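PDB 5UL3: OxsB protein from Bacillus megaterium, which uses cobalamin, a [4Fe-4S] cluster and S-adenosylmethionine to contract the sugar ring of dAMP oxidatively to an oxetane aldehyde in oxetanocin A biosynthesis. Local coordinates for residues I10-K15 and E36-R41; N76-E81 and S97-Y102; N82-R87 and E109-H114. All coordinates share one frame; numbering follows the deposited sequence. Where two conformers were deposited one is given.

Interaction 1: I10-K15 and E36-R41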
loop_
_atom_site.group_PDB
_atom_site.type_symbol
_atom_site.label_atom_id
_atom_site.label_comp_id
_atom_site.label_asym_id
_atom_site.label_seq_id
_atom_site.Cartn_x
_atom_site.Cartn_y
_atom_site.Cartn_z
ATOM N N ILE A 10 -2.451 34.867 -29.291
ATOM C CA ILE A 10 -2.874 33.490 -29.041
ATOM C C ILE A 10 -1.657 32.588 -28.892
ATOM O O ILE A 10 -1.569 31.778 -27.959
ATOM C CB ILE A 10 -3.807 33.000 -30.166
ATOM C CG1 ILE A 10 -5.196 33.633 -30.037
ATOM C CG2 ILE A 10 -3.915 31.480 -30.176
ATOM C CD1 ILE A 10 -6.100 33.356 -31.238
ATOM N N GLU A 11 -0.705 32.717 -29.818
ATOM C CA GLU A 11 0.527 31.943 -29.749
ATOM C C GLU A 11 1.259 32.217 -28.445
ATOM O O GLU A 11 1.686 31.289 -27.745
ATOM C CB GLU A 11 1.400 32.285 -30.956
ATOM C CG GLU A 11 2.744 31.590 -31.018
ATOM C CD GLU A 11 3.626 32.160 -32.121
ATOM O OE1 GLU A 11 3.652 33.403 -32.276
ATOM O OE2 GLU A 11 4.276 31.371 -32.839
ATOM N N TYR A 12 1.385 33.496 -28.092
ATOM C CA TYR A 12 2.028 33.869 -26.841
ATOM C C TYR A 12 1.288 33.291 -25.640
ATOM O O TYR A 12 1.914 32.834 -24.676
ATOM C CB TYR A 12 2.102 35.388 -26.747
ATOM C CG TYR A 12 2.579 35.917 -25.425
ATOM C CD1 TYR A 12 3.931 36.007 -25.141
ATOM C CD2 TYR A 12 1.676 36.348 -24.468
ATOM C CE1 TYR A 12 4.371 36.504 -23.927
ATOM C CE2 TYR A 12 2.103 36.845 -23.258
ATOM C CZ TYR A 12 3.449 36.920 -22.989
ATOM O OH TYR A 12 3.862 37.416 -21.773
ATOM N N TYR A 13 -0.045 33.315 -25.674
ATOM C CA TYR A 13 -0.816 32.828 -24.537
ATOM C C TYR A 13 -0.665 31.318 -24.374
ATOM O O TYR A 13 -0.507 30.827 -23.252
ATOM C CB TYR A 13 -2.285 33.219 -24.695
ATOM C CG TYR A 13 -2.597 34.647 -24.291
ATOM C CD1 TYR A 13 -2.036 35.207 -23.149
ATOM C CD2 TYR A 13 -3.457 35.432 -25.050
ATOM C CE1 TYR A 13 -2.324 36.517 -22.776
ATOM C CE2 TYR A 13 -3.747 36.739 -24.693
ATOM C CZ TYR A 13 -3.182 37.277 -23.557
ATOM O OH TYR A 13 -3.479 38.575 -23.202
ATOM N N LEU A 14 -0.680 30.574 -25.478
ATOM C CA LEU A 14 -0.517 29.126 -25.402
ATOM C C LEU A 14 0.878 28.752 -24.913
ATOM O O LEU A 14 1.027 27.865 -24.062
ATOM C CB LEU A 14 -0.791 28.499 -26.767
ATOM C CG LEU A 14 -2.247 28.408 -27.253
ATOM C CD1 LEU A 14 -2.286 27.972 -28.702
ATOM C CD2 LEU A 14 -3.046 27.431 -26.381
ATOM N N LYS A 15 1.907 29.418 -25.439
ATOM C CA LYS A 15 3.278 29.134 -25.022
ATOM C C LYS A 15 3.460 29.389 -23.534
ATOM O O LYS A 15 4.043 28.568 -22.818
ATOM C CB LYS A 15 4.257 29.984 -25.838
ATOM C CG LYS A 15 5.639 30.122 -25.214
ATOM C CD LYS A 15 6.456 31.204 -25.914
ATOM C CE LYS A 15 7.806 31.394 -25.241
ATOM N NZ LYS A 15 7.653 31.825 -23.820
ATOM N N GLU A 36 -4.331 34.267 -14.336
ATOM C CA GLU A 36 -4.871 35.622 -14.253
ATOM C C GLU A 36 -3.789 36.660 -14.506
ATOM O O GLU A 36 -4.002 37.618 -15.258
ATOM C CB GLU A 36 -5.521 35.854 -12.891
ATOM C CG GLU A 36 -6.720 34.966 -12.658
ATOM C CD GLU A 36 -7.866 35.689 -11.987
ATOM O OE1 GLU A 36 -8.014 35.550 -10.751
ATOM O OE2 GLU A 36 -8.615 36.400 -12.698
ATOM N N GLU A 37 -2.614 36.473 -13.905
ATOM C CA GLU A 37 -1.528 37.430 -14.079
ATOM C C GLU A 37 -1.027 37.459 -15.517
ATOM O O GLU A 37 -0.541 38.496 -15.984
ATOM C CB GLU A 37 -0.400 37.099 -13.101
ATOM C CG GLU A 37 -0.856 37.183 -11.644
ATOM C CD GLU A 37 0.201 36.753 -10.635
ATOM O OE1 GLU A 37 1.078 35.928 -10.984
ATOM O OE2 GLU A 37 0.143 37.242 -9.484
ATOM N N LEU A 38 -1.152 36.344 -16.237
ATOM C CA LEU A 38 -0.728 36.299 -17.630
ATOM C C LEU A 38 -1.723 37.007 -18.546
ATOM O O LEU A 38 -1.328 37.617 -19.547
ATOM C CB LEU A 38 -0.546 34.846 -18.069
ATOM C CG LEU A 38 -0.523 34.581 -19.574
ATOM C CD1 LEU A 38 0.722 35.173 -20.220
ATOM C CD2 LEU A 38 -0.650 33.085 -19.906
ATOM N N PHE A 39 -3.014 36.936 -18.228
ATOM C CA PHE A 39 -4.020 37.547 -19.085
ATOM C C PHE A 39 -4.319 38.990 -18.705
ATOM O O PHE A 39 -4.783 39.760 -19.558
ATOM C CB PHE A 39 -5.297 36.697 -19.082
ATOM C CG PHE A 39 -5.250 35.561 -20.067
ATOM C CD1 PHE A 39 -4.613 34.374 -19.747
ATOM C CD2 PHE A 39 -5.809 35.692 -21.328
ATOM C CE1 PHE A 39 -4.545 33.342 -20.668
ATOM C CE2 PHE A 39 -5.747 34.666 -22.244
ATOM C CZ PHE A 39 -5.115 33.484 -21.911
ATOM N N LYS A 40 -4.035 39.380 -17.466
ATOM C CA LYS A 40 -4.075 40.778 -17.067
ATOM C C LYS A 40 -2.821 41.547 -17.475
ATOM O O LYS A 40 -2.720 42.739 -17.166
ATOM C CB LYS A 40 -4.276 40.880 -15.552
ATOM C CG LYS A 40 -5.616 40.347 -15.075
ATOM C CD LYS A 40 -5.798 40.564 -13.582
ATOM C CE LYS A 40 -7.197 40.159 -13.141
ATOM N NZ LYS A 40 -7.416 40.411 -11.687
ATOM N N ARG A 41 -1.869 40.904 -18.162
ATOM C CA ARG A 41 -0.645 41.573 -18.587
ATOM C C ARG A 41 -0.845 42.458 -19.811
ATOM O O ARG A 41 0.088 43.166 -20.204
ATOM C CB ARG A 41 0.454 40.548 -18.879
ATOM C CG ARG A 41 1.803 40.942 -18.299
ATOM C CD ARG A 41 2.981 40.246 -18.977
ATOM N NE ARG A 41 2.904 38.785 -18.947
ATOM C CZ ARG A 41 3.095 38.038 -17.861
ATOM N NH1 ARG A 41 3.353 38.607 -16.687
ATOM N NH2 ARG A 41 3.016 36.714 -17.948
#

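Interaction 2: N76-E81 and S97-Y102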
loop_
_atom_site.group_PDB
_atom_site.type_symbol
_atom_site.label_atom_id
_atom_site.label_comp_id
_atom_site.label_asym_id
_atom_site.label_seq_id
_atom_site.Cartn_x
_atom_site.Cartn_y
_atom_site.Cartn_z
ATOM N N ASN A 76 -1.645 21.549 -24.422
ATOM C CA ASN A 76 -1.036 20.223 -24.409
ATOM C C ASN A 76 -1.830 19.176 -25.164
ATOM O O ASN A 76 -1.352 18.045 -25.302
ATOM C CB ASN A 76 -0.835 19.751 -22.957
ATOM C CG ASN A 76 0.036 20.695 -22.169
ATOM O OD1 ASN A 76 0.801 21.458 -22.751
ATOM N ND2 ASN A 76 -0.071 20.654 -20.838
ATOM N N ARG A 77 -3.022 19.502 -25.656
ATOM C CA ARG A 77 -3.811 18.482 -26.316
ATOM C C ARG A 77 -4.809 19.125 -27.270
ATOM O O ARG A 77 -5.340 20.201 -26.991
ATOM C CB ARG A 77 -4.551 17.597 -25.299
ATOM C CG ARG A 77 -5.151 16.349 -25.939
ATOM C CD ARG A 77 -5.633 15.320 -24.931
ATOM N NE ARG A 77 -6.909 15.697 -24.331
ATOM C CZ ARG A 77 -7.641 14.881 -23.575
ATOM N NH1 ARG A 77 -8.791 15.293 -23.065
ATOM N NH2 ARG A 77 -7.217 13.652 -23.322
ATOM N N ASP A 78 -5.026 18.452 -28.396
ATOM C CA ASP A 78 -6.071 18.811 -29.351
ATOM C C ASP A 78 -7.375 19.074 -28.618
ATOM O O ASP A 78 -7.892 18.201 -27.915
ATOM C CB ASP A 78 -6.240 17.675 -30.369
ATOM C CG ASP A 78 -7.231 18.013 -31.501
ATOM O OD1 ASP A 78 -7.782 19.130 -31.533
ATOM O OD2 ASP A 78 -7.457 17.131 -32.357
ATOM N N LEU A 79 -7.890 20.293 -28.776
ATOM C CA LEU A 79 -9.143 20.674 -28.134
ATOM C C LEU A 79 -10.300 19.758 -28.530
ATOM O O LEU A 79 -11.271 19.618 -27.775
ATOM C CB LEU A 79 -9.461 22.121 -28.495
ATOM C CG LEU A 79 -10.456 22.913 -27.682
ATOM C CD1 LEU A 79 -10.052 22.851 -26.231
ATOM C CD2 LEU A 79 -10.417 24.356 -28.192
ATOM N N ARG A 80 -10.228 19.125 -29.698
ATOM C CA ARG A 80 -11.322 18.250 -30.107
ATOM C C ARG A 80 -11.502 17.062 -29.164
ATOM O O ARG A 80 -12.567 16.441 -29.167
ATOM C CB ARG A 80 -11.096 17.779 -31.548
ATOM C CG ARG A 80 -10.989 18.965 -32.528
ATOM C CD ARG A 80 -10.752 18.506 -33.968
ATOM N NE ARG A 80 -9.580 17.635 -34.064
ATOM C CZ ARG A 80 -9.275 16.900 -35.128
ATOM N NH1 ARG A 80 -10.055 16.925 -36.206
ATOM N NH2 ARG A 80 -8.191 16.134 -35.115
ATOM N N GLU A 81 -10.507 16.751 -28.333
ATOM C CA GLU A 81 -10.631 15.660 -27.374
ATOM C C GLU A 81 -11.154 16.108 -26.011
ATOM O O GLU A 81 -11.284 15.275 -25.111
ATOM C CB GLU A 81 -9.275 14.954 -27.207
ATOM C CG GLU A 81 -8.771 14.313 -28.485
ATOM C CD GLU A 81 -7.344 13.813 -28.376
ATOM O OE1 GLU A 81 -6.944 13.373 -27.274
ATOM O OE2 GLU A 81 -6.620 13.864 -29.393
ATOM N N SER A 97 -9.333 18.170 -39.551
ATOM C CA SER A 97 -8.561 19.401 -39.548
ATOM C C SER A 97 -7.282 19.133 -38.773
ATOM O O SER A 97 -7.144 18.109 -38.104
ATOM C CB SER A 97 -9.350 20.563 -38.935
ATOM O OG SER A 97 -9.564 20.357 -37.550
ATOM N N LYS A 98 -6.334 20.057 -38.891
ATOM C CA LYS A 98 -5.206 20.033 -37.980
ATOM C C LYS A 98 -5.718 20.155 -36.548
ATOM O O LYS A 98 -6.828 20.638 -36.297
ATOM C CB LYS A 98 -4.228 21.164 -38.303
ATOM C CG LYS A 98 -3.601 21.058 -39.683
ATOM C CD LYS A 98 -2.727 22.264 -39.994
ATOM C CE LYS A 98 -2.186 22.191 -41.415
ATOM N NZ LYS A 98 -1.527 23.458 -41.838
ATOM N N GLU A 99 -4.912 19.685 -35.600
ATOM C CA GLU A 99 -5.309 19.814 -34.208
ATOM C C GLU A 99 -5.496 21.285 -33.871
ATOM O O GLU A 99 -4.851 22.166 -34.444
ATOM C CB GLU A 99 -4.271 19.174 -33.281
ATOM C CG GLU A 99 -4.053 17.694 -33.531
ATOM C CD GLU A 99 -3.190 17.041 -32.465
ATOM O OE1 GLU A 99 -2.535 17.778 -31.691
ATOM O OE2 GLU A 99 -3.171 15.789 -32.406
ATOM N N ILE A 100 -6.424 21.562 -32.969
ATOM C CA ILE A 100 -6.720 22.933 -32.597
ATOM C C ILE A 100 -6.491 23.077 -31.100
ATOM O O ILE A 100 -6.842 22.191 -30.315
ATOM C CB ILE A 100 -8.147 23.350 -33.025
ATOM C CG1 ILE A 100 -9.208 22.897 -32.037
ATOM C CG2 ILE A 100 -8.495 22.763 -34.390
ATOM C CD1 ILE A 100 -10.580 23.428 -32.378
ATOM N N TYR A 101 -5.838 24.168 -30.711
ATOM C CA TYR A 101 -5.480 24.386 -29.319
ATOM C C TYR A 101 -6.179 25.598 -28.745
ATOM O O TYR A 101 -6.038 25.869 -27.551
ATOM C CB TYR A 101 -3.954 24.519 -29.175
ATOM C CG TYR A 101 -3.241 23.361 -29.828
ATOM C CD1 TYR A 101 -3.343 22.081 -29.303
ATOM C CD2 TYR A 101 -2.501 23.533 -30.997
ATOM C CE1 TYR A 101 -2.724 21.010 -29.912
ATOM C CE2 TYR A 101 -1.875 22.461 -31.610
ATOM C CZ TYR A 101 -1.982 21.204 -31.059
ATOM O OH TYR A 101 -1.369 20.125 -31.656
ATOM N N TYR A 102 -6.932 26.331 -29.564
ATOM C CA TYR A 102 -7.681 27.488 -29.114
ATOM C C TYR A 102 -9.008 27.534 -29.852
ATOM O O TYR A 102 -9.114 27.101 -31.003
ATOM C CB TYR A 102 -6.919 28.806 -29.344
ATOM C CG TYR A 102 -7.779 30.041 -29.165
ATOM C CD1 TYR A 102 -8.032 30.549 -27.908
ATOM C CD2 TYR A 102 -8.357 30.682 -30.264
ATOM C CE1 TYR A 102 -8.823 31.671 -27.734
ATOM C CE2 TYR A 102 -9.155 31.802 -30.103
ATOM C CZ TYR A 102 -9.381 32.297 -28.840
ATOM O OH TYR A 102 -10.172 33.410 -28.666
HETATM O O HOH W 1 -3.436 16.008 -29.076
#

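Interaction 3: N82-R87 and E109-H114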
loop_
_atom_site.group_PDB
_atom_site.type_symbol
_atom_site.label_atom_id
_atom_site.label_comp_id
_atom_site.label_asym_id
_atom_site.label_seq_id
_atom_site.Cartn_x
_atom_site.Cartn_y
_atom_site.Cartn_z
ATOM N N ASN A 82 -11.455 17.385 -25.843
ATOM C CA ASN A 82 -11.917 17.925 -24.556
ATOM C C ASN A 82 -13.258 17.300 -24.161
ATOM O O ASN A 82 -14.239 17.413 -24.917
ATOM C CB ASN A 82 -12.011 19.451 -24.705
ATOM C CG ASN A 82 -12.477 20.155 -23.451
ATOM O OD1 ASN A 82 -13.455 19.766 -22.821
ATOM N ND2 ASN A 82 -11.788 21.229 -23.101
ATOM N N PRO A 83 -13.349 16.638 -23.002
ATOM C CA PRO A 83 -14.560 15.878 -22.676
ATOM C C PRO A 83 -15.714 16.771 -22.263
ATOM O O PRO A 83 -16.877 16.392 -22.444
ATOM C CB PRO A 83 -14.104 14.974 -21.518
ATOM C CG PRO A 83 -13.048 15.803 -20.810
ATOM C CD PRO A 83 -12.318 16.538 -21.946
ATOM N N LEU A 84 -15.404 17.943 -21.696
ATOM C CA LEU A 84 -16.458 18.872 -21.312
ATOM C C LEU A 84 -17.128 19.446 -22.551
ATOM O O LEU A 84 -18.359 19.498 -22.631
ATOM C CB LEU A 84 -15.901 20.001 -20.438
ATOM C CG LEU A 84 -16.941 20.968 -19.875
ATOM C CD1 LEU A 84 -16.452 21.519 -18.532
ATOM C CD2 LEU A 84 -17.209 22.169 -20.833
ATOM N N LEU A 85 -16.329 19.889 -23.518
ATOM C CA LEU A 85 -16.922 20.406 -24.751
ATOM C C LEU A 85 -17.716 19.321 -25.461
ATOM O O LEU A 85 -18.781 19.596 -26.038
ATOM C CB LEU A 85 -15.836 20.965 -25.672
ATOM C CG LEU A 85 -15.079 22.194 -25.146
ATOM C CD1 LEU A 85 -13.935 22.582 -26.085
ATOM C CD2 LEU A 85 -16.005 23.381 -24.896
ATOM N N MET A 86 -17.220 18.075 -25.419
ATOM C CA MET A 86 -17.912 16.979 -26.084
ATOM C C MET A 86 -19.264 16.689 -25.435
ATOM O O MET A 86 -20.236 16.376 -26.131
ATOM C CB MET A 86 -17.035 15.725 -26.091
ATOM C CG MET A 86 -17.575 14.623 -26.970
ATOM S SD MET A 86 -16.446 13.222 -26.990
ATOM C CE MET A 86 -14.998 13.980 -27.729
ATOM N N ARG A 87 -19.351 16.783 -24.107
ATOM C CA ARG A 87 -20.646 16.626 -23.448
ATOM C C ARG A 87 -21.598 17.753 -23.830
ATOM O O ARG A 87 -22.805 17.527 -23.991
ATOM C CB ARG A 87 -20.471 16.578 -21.929
ATOM C CG ARG A 87 -19.770 15.334 -21.443
ATOM C CD ARG A 87 -19.808 15.225 -19.906
ATOM N NE ARG A 87 -19.118 16.320 -19.215
ATOM C CZ ARG A 87 -17.835 16.289 -18.841
ATOM N NH1 ARG A 87 -17.073 15.229 -19.114
ATOM N NH2 ARG A 87 -17.322 17.322 -18.199
ATOM N N GLU A 109 -24.914 29.795 -25.021
ATOM C CA GLU A 109 -25.438 30.065 -23.685
ATOM C C GLU A 109 -25.302 28.855 -22.767
ATOM O O GLU A 109 -24.909 28.993 -21.601
ATOM C CB GLU A 109 -26.900 30.503 -23.776
ATOM C CG GLU A 109 -27.459 31.020 -22.454
ATOM C CD GLU A 109 -28.973 31.125 -22.450
ATOM O OE1 GLU A 109 -29.574 31.191 -23.544
ATOM O OE2 GLU A 109 -29.562 31.132 -21.347
ATOM N N GLU A 110 -25.623 27.659 -23.267
ATOM C CA GLU A 110 -25.584 26.480 -22.409
ATOM C C GLU A 110 -24.165 26.088 -22.007
ATOM O O GLU A 110 -23.994 25.354 -21.027
ATOM C CB GLU A 110 -26.274 25.298 -23.093
ATOM C CG GLU A 110 -27.791 25.429 -23.205
ATOM C CD GLU A 110 -28.430 24.249 -23.928
ATOM O OE1 GLU A 110 -27.696 23.493 -24.604
ATOM O OE2 GLU A 110 -29.664 24.075 -23.820
ATOM N N LEU A 111 -23.146 26.548 -22.739
ATOM C CA LEU A 111 -21.778 26.182 -22.394
ATOM C C LEU A 111 -21.397 26.732 -21.024
ATOM O O LEU A 111 -20.671 26.080 -20.264
ATOM C CB LEU A 111 -20.808 26.685 -23.462
ATOM C CG LEU A 111 -19.319 26.390 -23.244
ATOM C CD1 LEU A 111 -19.067 24.904 -22.998
ATOM C CD2 LEU A 111 -18.486 26.883 -24.418
ATOM N N TYR A 112 -21.896 27.925 -20.691
ATOM C CA TYR A 112 -21.598 28.502 -19.382
ATOM C C TYR A 112 -22.027 27.566 -18.261
ATOM O O TYR A 112 -21.288 27.387 -17.285
ATOM C CB TYR A 112 -22.271 29.867 -19.223
ATOM C CG TYR A 112 -21.691 30.695 -18.086
ATOM C CD1 TYR A 112 -21.939 30.367 -16.757
ATOM C CD2 TYR A 112 -20.894 31.802 -18.345
ATOM C CE1 TYR A 112 -21.405 31.116 -15.719
ATOM C CE2 TYR A 112 -20.360 32.563 -17.311
ATOM C CZ TYR A 112 -20.618 32.214 -16.003
ATOM O OH TYR A 112 -20.085 32.961 -14.975
ATOM N N GLU A 113 -23.206 26.960 -18.385
ATOM C CA GLU A 113 -23.685 26.045 -17.359
ATOM C C GLU A 113 -22.735 24.868 -17.192
ATOM O O GLU A 113 -22.482 24.427 -16.066
ATOM C CB GLU A 113 -25.098 25.563 -17.711
ATOM C CG GLU A 113 -26.100 26.708 -17.912
ATOM C CD GLU A 113 -27.373 26.290 -18.662
ATOM O OE1 GLU A 113 -27.802 25.119 -18.536
ATOM O OE2 GLU A 113 -27.944 27.143 -19.383
ATOM N N HIS A 114 -22.193 24.347 -18.305
ATOM C CA HIS A 114 -21.232 23.253 -18.205
ATOM C C HIS A 114 -19.977 23.688 -17.462
ATOM O O HIS A 114 -19.315 22.856 -16.835
ATOM C CB HIS A 114 -20.876 22.715 -19.596
ATOM C CG HIS A 114 -21.987 21.942 -20.252
ATOM N ND1 HIS A 114 -22.032 20.564 -20.252
ATOM C CD2 HIS A 114 -23.094 22.353 -20.914
ATOM C CE1 HIS A 114 -23.118 20.159 -20.891
ATOM N NE2 HIS A 114 -23.780 21.226 -21.298
HETATM O O HOH W 2 -20.700 18.642 -18.583
#

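Interaction 1: I10-K15 and E36-R41
Tyr13 and Phe39 lay their rings face to face, with centroids 4.0 Å apart and planes 12° from parallel. Phe39 CE2 sits over the centre of the Tyr13 ring, while Tyr13 CD1 lies toward the rim of the Phe39 ring, so the stack is slightly displaced. Both residues place CG anti to the carbonyl carbon (chi1 near -81° in Tyr13), which swings both rings into the space between the backbones. Here helix 7-21 meets the C-terminal end of helix 28-39, the helical pair that opens the N-terminal domain; Phe73, from strand 69-73 of the antiparallel sheet, touches both stacked rings. Leu38 fills in beside the stack, its CG 3.9 Å from Tyr13 CD1. Its carbonyl oxygen lies in the plane of the Tyr13 ring, 3.6 Å from CE1 at the edge, and is buried without a hydrogen-bond partner. Tyr12 starts the other way around, CG anti to the backbone N (chi1 172°), and slides past Leu38 so that CE2 comes 3.7 Å from Leu38 CD1. At the exposed end its OH accepts a bent hydrogen bond from Arg41 NE at 3.3 Å, tilted from a guanidinium plane that stands almost perpendicular to the phenol ring.

Interaction 2: N76-E81 and S97-Y102
Asp78 OD1 takes the backbone N of Ile100 at 3.1 Å, nearly straight, and the backbone N of Arg80 reaches the same oxygen from the opposite face of the carboxylate. Arg80 holds OD2 in a side-on salt bridge, the oxygen lying in the guanidinium plane: NE, 2.8 Å from Asp78 OD2, meets its syn lone pair, and NH2 comes nearly in line with the C-O bond. Together these bonds fix the rotation of the carboxylate, and the arginine probably eases the repulsion from Glu99, whose OE2 is 4.5 Å from Asp78 OD2. In return Leu79 N donates to Ile100 O at 2.7 Å, so bonds run both ways. A water accepts from Asp78 N and binds Glu99 OE1 weakly; Tyr101 OH holds that same OE1 at 2.6 Å. Further out, Ser97 O lies over one face of the Arg80 guanidinium. Ile100 turns CG1 between its backbone N and carbonyl carbon (chi1 82°), 3.6 Å from Leu79 CB, and the Tyr101 ring edge meets the Arg77 peptide. Arg80 N on Asp78 OD1 makes an Asx turn, whose aspartate pins the loop leaving strand 69-73 to the one entering strand 102-106, neighbours in the N-terminal antiparallel sheet.

Interaction 3: N82-R87 and E109-H114
Leu84 and Leu85 pack against Leu111 and His114 in a small, largely apolar helix-to-helix contact in the N-terminal domain, between helix 83-88 and helix 109-115, which flank strand 102-106 in sequence. The short axes come within 10.2 Å, their N-to-C directions 133° apart, a spacing that leaves the touching mainly to side chains. Leu111 supplies the central methyl: its CD1 faces both leucines, 3.9 Å from Leu85 CD2 and 4.0 Å from Leu84 CD2. Leu84, whose CG stands anti to the backbone N (chi1 -175°), reaches across with both methyls: CD1 comes 3.6 Å from His114 O, while CD2 also packs on His114 CB. Phe105 of strand 102-106 touches both Leu85 and Leu111 and so ties the cluster to the sheet.

Toward Arg87 the contact turns polar. One water accepts from Arg87 NE at 2.9 Å and is hydrogen-bonded to His114 ND1 at 2.9 Å, bridging side chains whose nitrogens do not meet directly. The water lies in the guanidinium plane, at its edge, while the Pro83 carbonyl oxygen lies over one face; Glu150 O takes Arg87 NH1 beyond the pair. His114 also meets Trp88 edge-to-face. At the start of the first helix, Asn82 OD1 accepts a nearly straight bond from Leu85 N at 3.0 Å and a weak one from Leu84 N, holding the turn that carries both leucines. That is an asparagine N-cap, set at the head of an obliquely packed helix pair.

From the N terminus, interaction 1 closes the turn between helix 7-21 and helix 28-39, before the first strand of the four-stranded antiparallel sheet. Interaction 2 comes later, joining the loop that leaves strand 69-73 to the one that enters strand 102-106. Interaction 3 starts within that excursion, at helix 83-88, and ends beyond the strand at helix 109-115, so interactions 2 and 3 cross along the chain. They also touch in space, through Leu79 and Leu85. Interaction 1 meets interaction 2 where Leu14 and Ile10 pack on Tyr101 and Tyr102. Together the three bind helices and loops around the sheet of the N-terminal domain, away from the cobalamin and cluster sites.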